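Local coordinates for Non-fluorescent flavoprotein (Photobacterium phosphoreum, PDB 1FVP) that binds two molecules of FMN per subunit, each carrying a myristate group, and forms a homodimer related to bacterial luciferase, at residues I47-H50 against Y51-K54; I66-E70 against K71-L75; L181-V184 against A185-G189. All blocks are in the same frame, centred on the assembly; numbering follows the deposited sequence.

Interaction 1: residues I47-H50 against Y51-K54; sequences IDDH and YLVK
Y51 lays its ring against the backbone of D49, two residues earlier, and this packing is one side-chain element of the turn. The carbonyl oxygen of D49 sits over one face of the ring, 3.4 Å above its plane and displaced toward the rim. Along that rim, Y51 CE1 lies 3.5 Å from D49 CA. The ring can fold back this way because CG stands between the backbone N and the carbonyl carbon of Y51 (chi1 56°). Its far end is tied down elsewhere: OH is hydrogen-bonded to the carbonyl of N12, and the ring meets that of F13 with the planes at about 40°.

The polar contacts are all weak. L52 N points back to D49 O at 3.5 Å, a long bond whose donor is not placed with confidence. K54 contributes a second clasp. Its chain curls back, bent at the last two torsions (chi4 81°), and brings NZ to 3.3 Å from H50 O. The same ammonium nitrogen also has L52 O at 3.3 Å, so two backbone carbonyls share it. The carboxylate of D49 remains apart, with OD1 5.8 Å from K54 NZ.

The remaining contacts are van der Waals. The L52 side chain crosses that of D49 obliquely, its CD2 beside D49 OD1, while L52 CB rests 3.5 Å from D49 O. This region also faces the dimer partner: L52 packs on K55 of the second subunit and Y51 on L62 of that subunit.

Taken together, D49 to L52 form a type I beta turn, placed just past strand 42-48, where the chain leaves the mixed sheet for the loop leading to strand 65-68.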
loop_
_atom_site.group_PDB
_atom_site.type_symbol
_atom_site.label_atom_id
_atom_site.label_comp_id
_atom_site.label_asym_id
_atom_site.label_seq_id
_atom_site.Cartn_x
_atom_site.Cartn_y
_atom_site.Cartn_z
ATOM N N ILE A 47 -1.606 1.114 6.016
ATOM C CA ILE A 47 -0.819 1.957 6.909
ATOM C C ILE A 47 -1.225 3.425 6.858
ATOM O O ILE A 47 -0.584 4.221 6.185
ATOM C CB ILE A 47 0.743 1.843 6.753
ATOM C CG1 ILE A 47 1.205 0.386 6.920
ATOM C CG2 ILE A 47 1.451 2.789 7.769
ATOM C CD1 ILE A 47 2.623 0.136 7.466
ATOM N N ASP A 48 -2.252 3.772 7.599
ATOM C CA ASP A 48 -2.791 5.140 7.713
ATOM C C ASP A 48 -1.606 6.017 8.134
ATOM O O ASP A 48 -0.892 5.616 9.065
ATOM C CB ASP A 48 -3.975 5.202 8.658
ATOM C CG ASP A 48 -4.697 6.527 8.795
ATOM O OD1 ASP A 48 -4.105 7.568 9.153
ATOM O OD2 ASP A 48 -5.931 6.509 8.527
ATOM N N ASP A 49 -1.422 7.111 7.420
ATOM C CA ASP A 49 -0.314 8.042 7.732
ATOM C C ASP A 49 -0.652 9.377 7.068
ATOM O O ASP A 49 0.188 10.249 6.951
ATOM C CB ASP A 49 1.020 7.487 7.325
ATOM C CG ASP A 49 1.530 7.830 5.946
ATOM O OD1 ASP A 49 2.093 8.924 5.793
ATOM O OD2 ASP A 49 1.365 6.974 5.055
ATOM N N HIS A 50 -1.901 9.443 6.704
ATOM C CA HIS A 50 -2.575 10.529 6.010
ATOM C C HIS A 50 -2.485 11.906 6.622
ATOM O O HIS A 50 -2.675 12.909 5.882
ATOM C CB HIS A 50 -4.063 10.145 5.696
ATOM C CG HIS A 50 -4.081 8.776 5.060
ATOM N ND1 HIS A 50 -4.256 7.612 5.757
ATOM C CD2 HIS A 50 -3.895 8.410 3.765
ATOM C CE1 HIS A 50 -4.210 6.591 4.908
ATOM N NE2 HIS A 50 -3.983 7.036 3.694
ATOM N N TYR A 51 -2.161 11.997 7.893
ATOM C CA TYR A 51 -2.037 13.271 8.610
ATOM C C TYR A 51 -0.956 14.174 8.037
ATOM O O TYR A 51 -0.772 15.303 8.521
ATOM C CB TYR A 51 -1.755 13.003 10.109
ATOM C CG TYR A 51 -0.542 12.141 10.375
ATOM C CD1 TYR A 51 -0.593 10.752 10.320
ATOM C CD2 TYR A 51 0.678 12.734 10.684
ATOM C CE1 TYR A 51 0.551 10.002 10.560
ATOM C CE2 TYR A 51 1.828 11.994 10.930
ATOM C CZ TYR A 51 1.762 10.616 10.867
ATOM O OH TYR A 51 2.896 9.894 11.132
ATOM N N LEU A 52 -0.261 13.671 7.046
ATOM C CA LEU A 52 0.842 14.327 6.351
ATOM C C LEU A 52 0.464 15.183 5.148
ATOM O O LEU A 52 -0.468 14.853 4.399
ATOM C CB LEU A 52 1.801 13.194 5.938
ATOM C CG LEU A 52 3.142 13.075 6.617
ATOM C CD1 LEU A 52 3.054 13.320 8.115
ATOM C CD2 LEU A 52 3.667 11.666 6.326
ATOM N N VAL A 53 1.236 16.245 4.984
ATOM C CA VAL A 53 1.070 17.200 3.887
ATOM C C VAL A 53 1.886 16.717 2.684
ATOM O O VAL A 53 3.110 16.856 2.623
ATOM C CB VAL A 53 1.371 18.634 4.309
ATOM C CG1 VAL A 53 0.101 19.473 4.472
ATOM C CG2 VAL A 53 2.180 18.719 5.593
ATOM N N LYS A 54 1.122 16.160 1.763
ATOM C CA LYS A 54 1.628 15.595 0.505
ATOM C C LYS A 54 1.460 16.542 -0.678
ATOM O O LYS A 54 0.492 16.466 -1.455
ATOM C CB LYS A 54 0.962 14.234 0.243
ATOM C CG LYS A 54 1.140 13.258 1.417
ATOM C CD LYS A 54 0.341 11.971 1.267
ATOM C CE LYS A 54 -0.340 11.512 2.543
ATOM N NZ LYS A 54 -1.630 12.228 2.793
#

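Interaction 2: residues I66-E70 against K71-L75; sequences ITLGE and KLYVL. With FMA (6-(3-tetradecanoic acid) flavine mononucleotide), chain C.
I66 and Y73 face each other as a hydrogen-bonded pair in an antiparallel beta hairpin made of strands 65-68 and 71-75. Y73 N gives a 2.6 Å bond to I66 O, and I66 N returns one to Y73 O. The strand segments run at 148° to each other, and L68 N adds a 3.0 Å bond to K71 O, although the pairing is loose there, close to the reversal at G69 and E70.

I66, L68 and Y73 share one face of the hairpin. With CG anti to its carbonyl carbon (chi1 -62°), Y73 carries its ring along the neighbouring strand to L68, whose CD1 sits over the ring face, 4.0 Å from the centroid, in a CH-pi contact. The oxygen of I66 lies at the edge of the same ring, near its plane. I66 CG1 meets L75 CD1 at 3.9 Å.

K71 sets its CB 3.4 Å from L68 O and then sends its chain outward, where NZ makes a weak bond to Y73 OH. L68 also packs on V44 of strand 42-48, and both L68 and Y73 touch Q127.

T67 and L72 project from the other face, and there L72 CG meets C15, the end of the fatty chain of the flavin in chain C, at 3.4 Å.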
loop_
_atom_site.group_PDB
_atom_site.type_symbol
_atom_site.label_atom_id
_atom_site.label_comp_id
_atom_site.label_asym_id
_atom_site.label_seq_id
_atom_site.Cartn_x
_atom_site.Cartn_y
_atom_site.Cartn_z
ATOM N N ILE A 66 -4.826 4.779 -2.465
ATOM C CA ILE A 66 -4.618 3.707 -1.462
ATOM C C ILE A 66 -4.559 2.464 -2.333
ATOM O O ILE A 66 -5.416 2.376 -3.237
ATOM C CB ILE A 66 -5.757 3.765 -0.402
ATOM C CG1 ILE A 66 -5.710 5.089 0.398
ATOM C CG2 ILE A 66 -5.832 2.541 0.536
ATOM C CD1 ILE A 66 -4.339 5.519 0.975
ATOM N N THR A 67 -3.613 1.606 -2.101
ATOM C CA THR A 67 -3.472 0.378 -2.894
ATOM C C THR A 67 -3.759 -0.832 -2.020
ATOM O O THR A 67 -3.131 -0.883 -0.946
ATOM C CB THR A 67 -1.992 0.330 -3.454
ATOM O OG1 THR A 67 -1.163 0.931 -2.399
ATOM C CG2 THR A 67 -1.755 1.045 -4.780
ATOM N N LEU A 68 -4.644 -1.725 -2.436
ATOM C CA LEU A 68 -4.906 -2.921 -1.619
ATOM C C LEU A 68 -4.870 -4.127 -2.569
ATOM O O LEU A 68 -5.857 -4.408 -3.270
ATOM C CB LEU A 68 -6.142 -2.862 -0.773
ATOM C CG LEU A 68 -6.700 -1.604 -0.173
ATOM C CD1 LEU A 68 -8.107 -1.875 0.345
ATOM C CD2 LEU A 68 -5.810 -1.092 0.948
ATOM N N GLY A 69 -3.712 -4.782 -2.517
ATOM C CA GLY A 69 -3.529 -5.977 -3.405
ATOM C C GLY A 69 -3.511 -5.377 -4.815
ATOM O O GLY A 69 -3.104 -4.212 -4.950
ATOM N N GLU A 70 -3.940 -6.102 -5.814
ATOM C CA GLU A 70 -3.942 -5.550 -7.183
ATOM C C GLU A 70 -4.740 -4.263 -7.303
ATOM O O GLU A 70 -4.298 -3.360 -8.036
ATOM C CB GLU A 70 -4.505 -6.577 -8.167
ATOM C CG GLU A 70 -5.346 -7.665 -7.498
ATOM C CD GLU A 70 -6.002 -8.646 -8.415
ATOM O OE1 GLU A 70 -5.378 -9.601 -8.873
ATOM O OE2 GLU A 70 -7.205 -8.347 -8.639
ATOM N N LYS A 71 -5.861 -4.150 -6.620
ATOM C CA LYS A 71 -6.802 -3.040 -6.609
ATOM C C LYS A 71 -6.250 -1.702 -6.171
ATOM O O LYS A 71 -5.324 -1.686 -5.358
ATOM C CB LYS A 71 -8.001 -3.329 -5.711
ATOM C CG LYS A 71 -8.753 -4.632 -5.990
ATOM C CD LYS A 71 -10.120 -4.616 -5.293
ATOM C CE LYS A 71 -10.620 -6.003 -4.938
ATOM N NZ LYS A 71 -11.258 -6.007 -3.588
ATOM N N LEU A 72 -6.816 -0.631 -6.666
ATOM C CA LEU A 72 -6.388 0.756 -6.338
ATOM C C LEU A 72 -7.614 1.557 -5.885
ATOM O O LEU A 72 -8.713 1.448 -6.476
ATOM C CB LEU A 72 -5.590 1.240 -7.513
ATOM C CG LEU A 72 -5.452 2.622 -8.061
ATOM C CD1 LEU A 72 -6.610 2.947 -9.009
ATOM C CD2 LEU A 72 -5.393 3.671 -6.956
ATOM N N TYR A 73 -7.433 2.338 -4.833
ATOM C CA TYR A 73 -8.475 3.145 -4.208
ATOM C C TYR A 73 -8.011 4.578 -3.984
ATOM O O TYR A 73 -6.817 4.850 -4.156
ATOM C CB TYR A 73 -8.797 2.530 -2.823
ATOM C CG TYR A 73 -9.328 1.122 -2.822
ATOM C CD1 TYR A 73 -8.527 0.041 -3.154
ATOM C CD2 TYR A 73 -10.629 0.819 -2.463
ATOM C CE1 TYR A 73 -9.010 -1.255 -3.133
ATOM C CE2 TYR A 73 -11.147 -0.462 -2.441
ATOM C CZ TYR A 73 -10.318 -1.500 -2.784
ATOM O OH TYR A 73 -10.798 -2.782 -2.798
ATOM N N VAL A 74 -8.932 5.437 -3.581
ATOM C CA VAL A 74 -8.619 6.837 -3.279
ATOM C C VAL A 74 -9.460 7.251 -2.052
ATOM O O VAL A 74 -10.671 7.066 -1.984
ATOM C CB VAL A 74 -8.698 7.824 -4.439
ATOM C CG1 VAL A 74 -8.864 7.207 -5.816
ATOM C CG2 VAL A 74 -9.698 8.955 -4.226
ATOM N N LEU A 75 -8.746 7.818 -1.113
ATOM C CA LEU A 75 -9.199 8.332 0.183
ATOM C C LEU A 75 -10.235 9.429 -0.092
ATOM O O LEU A 75 -9.957 10.296 -0.935
ATOM C CB LEU A 75 -7.951 8.796 0.941
ATOM C CG LEU A 75 -7.912 8.784 2.454
ATOM C CD1 LEU A 75 -7.403 7.440 2.950
ATOM C CD2 LEU A 75 -7.008 9.901 2.967
HETATM N N1 FMA C . -5.380 18.090 -7.396
HETATM C C2 FMA C . -4.720 19.061 -8.044
HETATM O O2 FMA C . -4.364 20.124 -7.689
HETATM N N3 FMA C . -4.343 18.851 -9.438
HETATM C C4 FMA C . -4.660 17.699 -10.046
HETATM O O4 FMA C . -4.370 17.509 -11.195
HETATM C C4A FMA C . -5.360 16.687 -9.334
HETATM N N5 FMA C . -5.682 15.558 -9.898
HETATM C C5A FMA C . -6.319 14.543 -9.309
HETATM C C6 FMA C . -6.656 13.379 -9.983
HETATM C C7 FMA C . -7.281 12.371 -9.298
HETATM C C7M FMA C . -7.685 11.018 -9.966
HETATM C C8 FMA C . -7.626 12.519 -7.905
HETATM C C8M FMA C . -8.327 11.449 -7.137
HETATM C C9 FMA C . -7.304 13.692 -7.262
HETATM C C9A FMA C . -6.682 14.728 -7.906
HETATM N N10 FMA C . -6.316 15.944 -7.311
HETATM C C10 FMA C . -5.690 16.957 -7.911
HETATM C C1B FMA C . -6.785 16.177 -5.928
HETATM C C2B FMA C . -6.136 16.449 -4.579
HETATM O O2B FMA C . -6.886 15.621 -3.692
HETATM C C3B FMA C . -6.397 17.911 -4.231
HETATM O "O3'" FMA C . -5.604 18.723 -5.011
HETATM C C4B FMA C . -6.156 18.209 -2.750
HETATM O "O4'" FMA C . -7.035 17.312 -1.984
HETATM C C5B FMA C . -6.445 19.691 -2.444
HETATM O "O5'" FMA C . -7.981 19.783 -2.327
HETATM P P FMA C . -8.828 19.701 -0.994
HETATM O O1P FMA C . -9.388 18.243 -1.134
HETATM O O2P FMA C . -7.862 19.798 0.083
HETATM O O3P FMA C . -9.715 20.756 -0.959
HETATM C "C1'" FMA C . -7.859 14.629 -12.973
HETATM O "O1'" FMA C . -8.657 15.653 -13.002
HETATM O "O2'" FMA C . -7.711 14.024 -14.038
HETATM C "C2'" FMA C . -6.777 14.661 -11.944
HETATM C "C3'" FMA C . -6.295 13.288 -11.423
HETATM C "C4'" FMA C . -4.851 13.089 -11.709
HETATM C "C5'" FMA C . -4.309 11.671 -11.614
HETATM C "C6'" FMA C . -2.805 11.750 -11.554
HETATM C "C7'" FMA C . -2.170 10.383 -11.763
HETATM C "C8'" FMA C . -0.710 10.375 -11.517
HETATM C "C9'" FMA C . 0.040 9.067 -11.769
HETATM C C11 FMA C . -0.479 7.990 -10.835
HETATM C C12 FMA C . -1.566 7.116 -11.382
HETATM C C13 FMA C . -2.456 6.424 -10.403
HETATM C C14 FMA C . -1.874 5.139 -9.856
HETATM C C15 FMA C . -2.892 4.035 -9.730
#

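Interaction 3: residues L181-V184 against A185-G189; sequences LSYV and ANLAG. With FMA (6-(3-tetradecanoic acid) flavine mononucleotide), chain D.
N186 reaches back one turn to S182, and its side chain can be followed outward from the backbone. CB lies 3.2 Å from Y183 O, with S182 O equally near. CG comes next, set anti to the backbone N (chi1 -152°), which swings the amide back along the helix. At the tip, ND2 donates to S182 O at 3.0 Å, meeting the carbonyl almost end-on, though the oxygen is tilted somewhat from the amide plane. The helix is kinked here and the N of N186 has no bond to the preceding turn; the side-chain bond to S182 O probably takes its place. Regular helical bonds run around the kink, from A185 N to L181 O and from A188 N to V184 O.

Three residues give the helix its ligand-binding side, toward the myristate-bearing flavin in chain D. A185 CB sits over the face of the flavin, 3.4 Å from its C7 atom. L181 CD1 meets C5' of the fatty chain at 3.4 Å, and V184 CG2 touches C11 further along it.

In sequence, helix 178-190 joins strand 174-175 to strand 195-199, both of which pair in parallel with strand 126-134. Y183 OH is hydrogen-bonded to the carbonyl of S171, at the end of helix 166-171, V184 packs on V173, and A188 rests on W4 and N193.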
loop_
_atom_site.group_PDB
_atom_site.type_symbol
_atom_site.label_atom_id
_atom_site.label_comp_id
_atom_site.label_asym_id
_atom_site.label_seq_id
_atom_site.Cartn_x
_atom_site.Cartn_y
_atom_site.Cartn_z
ATOM N N LEU A 181 -20.013 -6.393 16.891
ATOM C CA LEU A 181 -20.494 -7.078 15.693
ATOM C C LEU A 181 -21.787 -6.404 15.240
ATOM O O LEU A 181 -21.915 -5.981 14.081
ATOM C CB LEU A 181 -20.650 -8.557 16.014
ATOM C CG LEU A 181 -20.525 -9.546 14.877
ATOM C CD1 LEU A 181 -19.312 -9.225 14.009
ATOM C CD2 LEU A 181 -20.328 -10.946 15.467
ATOM N N SER A 182 -22.706 -6.276 16.176
ATOM C CA SER A 182 -24.014 -5.657 15.920
ATOM C C SER A 182 -23.958 -4.159 15.683
ATOM O O SER A 182 -25.020 -3.569 15.398
ATOM C CB SER A 182 -24.973 -5.948 17.076
ATOM O OG SER A 182 -24.862 -7.309 17.474
ATOM N N TYR A 183 -22.801 -3.547 15.804
ATOM C CA TYR A 183 -22.673 -2.100 15.599
ATOM C C TYR A 183 -22.181 -1.803 14.184
ATOM O O TYR A 183 -22.688 -0.869 13.548
ATOM C CB TYR A 183 -21.705 -1.400 16.564
ATOM C CG TYR A 183 -21.364 0.017 16.170
ATOM C CD1 TYR A 183 -22.316 1.026 16.188
ATOM C CD2 TYR A 183 -20.082 0.343 15.761
ATOM C CE1 TYR A 183 -22.006 2.337 15.836
ATOM C CE2 TYR A 183 -19.753 1.647 15.400
ATOM C CZ TYR A 183 -20.714 2.652 15.442
ATOM O OH TYR A 183 -20.338 3.916 15.075
ATOM N N VAL A 184 -21.174 -2.568 13.816
ATOM C CA VAL A 184 -20.586 -2.371 12.465
ATOM C C VAL A 184 -21.623 -2.867 11.469
ATOM O O VAL A 184 -22.074 -2.122 10.579
ATOM C CB VAL A 184 -19.206 -3.028 12.490
ATOM C CG1 VAL A 184 -18.296 -2.399 13.542
ATOM C CG2 VAL A 184 -19.315 -4.518 12.777
ATOM N N ALA A 185 -22.047 -4.107 11.649
ATOM C CA ALA A 185 -23.038 -4.731 10.762
ATOM C C ALA A 185 -24.400 -4.115 11.063
ATOM O O ALA A 185 -25.416 -4.801 11.204
ATOM C CB ALA A 185 -23.014 -6.235 10.888
ATOM N N ASN A 186 -24.372 -2.815 11.156
ATOM C CA ASN A 186 -25.503 -1.912 11.427
ATOM C C ASN A 186 -25.131 -0.641 10.625
ATOM O O ASN A 186 -25.949 -0.044 9.923
ATOM C CB ASN A 186 -25.683 -1.673 12.911
ATOM C CG ASN A 186 -27.064 -1.339 13.436
ATOM O OD1 ASN A 186 -27.725 -0.363 13.025
ATOM N ND2 ASN A 186 -27.509 -2.173 14.395
ATOM N N LEU A 187 -23.847 -0.339 10.793
ATOM C CA LEU A 187 -23.203 0.790 10.156
ATOM C C LEU A 187 -23.024 0.503 8.661
ATOM O O LEU A 187 -23.160 1.437 7.841
ATOM C CB LEU A 187 -21.865 1.132 10.834
ATOM C CG LEU A 187 -21.227 2.404 10.264
ATOM C CD1 LEU A 187 -22.186 3.586 10.340
ATOM C CD2 LEU A 187 -19.951 2.718 11.020
ATOM N N ALA A 188 -22.721 -0.773 8.392
ATOM C CA ALA A 188 -22.530 -1.178 6.983
ATOM C C ALA A 188 -23.711 -0.497 6.261
ATOM O O ALA A 188 -23.519 0.245 5.300
ATOM C CB ALA A 188 -22.520 -2.668 6.784
ATOM N N GLY A 189 -24.863 -0.737 6.859
ATOM C CA GLY A 189 -26.172 -0.258 6.476
ATOM C C GLY A 189 -26.240 1.210 6.102
ATOM O O GLY A 189 -26.712 1.541 4.984
HETATM N N1 FMA D . -25.026 -8.815 5.091
HETATM C C2 FMA D . -24.302 -9.173 4.029
HETATM O O2 FMA D . -24.548 -9.031 2.891
HETATM N N3 FMA D . -23.020 -9.832 4.238
HETATM C C4 FMA D . -22.563 -10.084 5.481
HETATM O O4 FMA D . -21.494 -10.640 5.604
HETATM C C4A FMA D . -23.358 -9.695 6.604
HETATM N N5 FMA D . -23.010 -9.895 7.850
HETATM C C5A FMA D . -23.713 -9.557 8.943
HETATM C C6 FMA D . -23.260 -9.808 10.235
HETATM C C7 FMA D . -24.052 -9.423 11.288
HETATM C C7M FMA D . -23.647 -9.643 12.787
HETATM C C8 FMA D . -25.328 -8.781 11.081
HETATM C C8M FMA D . -26.225 -8.348 12.195
HETATM C C9 FMA D . -25.747 -8.551 9.788
HETATM C C9A FMA D . -25.002 -8.900 8.699
HETATM N N10 FMA D . -25.363 -8.689 7.375
HETATM C C10 FMA D . -24.656 -9.036 6.301
HETATM C C1B FMA D . -26.695 -8.002 7.065
HETATM C C2B FMA D . -26.723 -7.200 5.694
HETATM O O2B FMA D . -27.216 -5.943 6.121
HETATM C C3B FMA D . -27.626 -7.913 4.713
HETATM O "O3'" FMA D . -27.779 -9.255 5.048
HETATM C C4B FMA D . -27.209 -7.821 3.241
HETATM O "O4'" FMA D . -27.113 -6.415 2.813
HETATM C C5B FMA D . -28.255 -8.524 2.333
HETATM O "O5'" FMA D . -28.752 -7.442 1.341
HETATM P P FMA D . -30.242 -7.048 0.990
HETATM O O1P FMA D . -30.705 -8.356 0.259
HETATM O O2P FMA D . -30.948 -6.826 2.236
HETATM O O3P FMA D . -30.211 -5.863 0.280
HETATM C "C1'" FMA D . -21.235 -12.816 10.788
HETATM O "O1'" FMA D . -21.610 -12.638 12.009
HETATM O "O2'" FMA D . -20.901 -13.948 10.424
HETATM C "C2'" FMA D . -21.898 -11.871 9.840
HETATM C "C3'" FMA D . -21.938 -10.439 10.389
HETATM C "C4'" FMA D . -20.772 -9.688 9.822
HETATM C "C5'" FMA D . -19.484 -9.587 10.605
HETATM C "C6'" FMA D . -18.896 -8.197 10.614
HETATM C "C7'" FMA D . -17.385 -8.201 10.795
HETATM C "C8'" FMA D . -16.865 -7.530 11.995
HETATM C "C9'" FMA D . -16.466 -6.065 11.930
HETATM C C11 FMA D . -16.310 -5.427 13.275
HETATM C C12 FMA D . -15.719 -6.138 14.437
HETATM C C13 FMA D . -15.478 -5.407 15.715
HETATM C C14 FMA D . -14.828 -6.168 16.826
HETATM C C15 FMA D . -15.349 -7.562 17.033
#

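How the interactions relate
Along the chain the three come in series: the turn after strand 42-48, the hairpin 65-68/71-75, and much later helix 178-190. Interactions 1 and 2 have centres about 15 Å apart, both reach the same mixed sheet, and touch directly, H50 NE2 lying 3.5 Å from L75 CD1. Both also reach the second subunit, so both lie at or near the dimer interface. Interaction 3 stands apart, its centre about 27 Å from that of interaction 1, on the opposite side of the chain's centre, and about 23 Å from that of interaction 2. Interactions 2 and 3 meet different myristate-bearing flavins, in keeping with two bound per subunit.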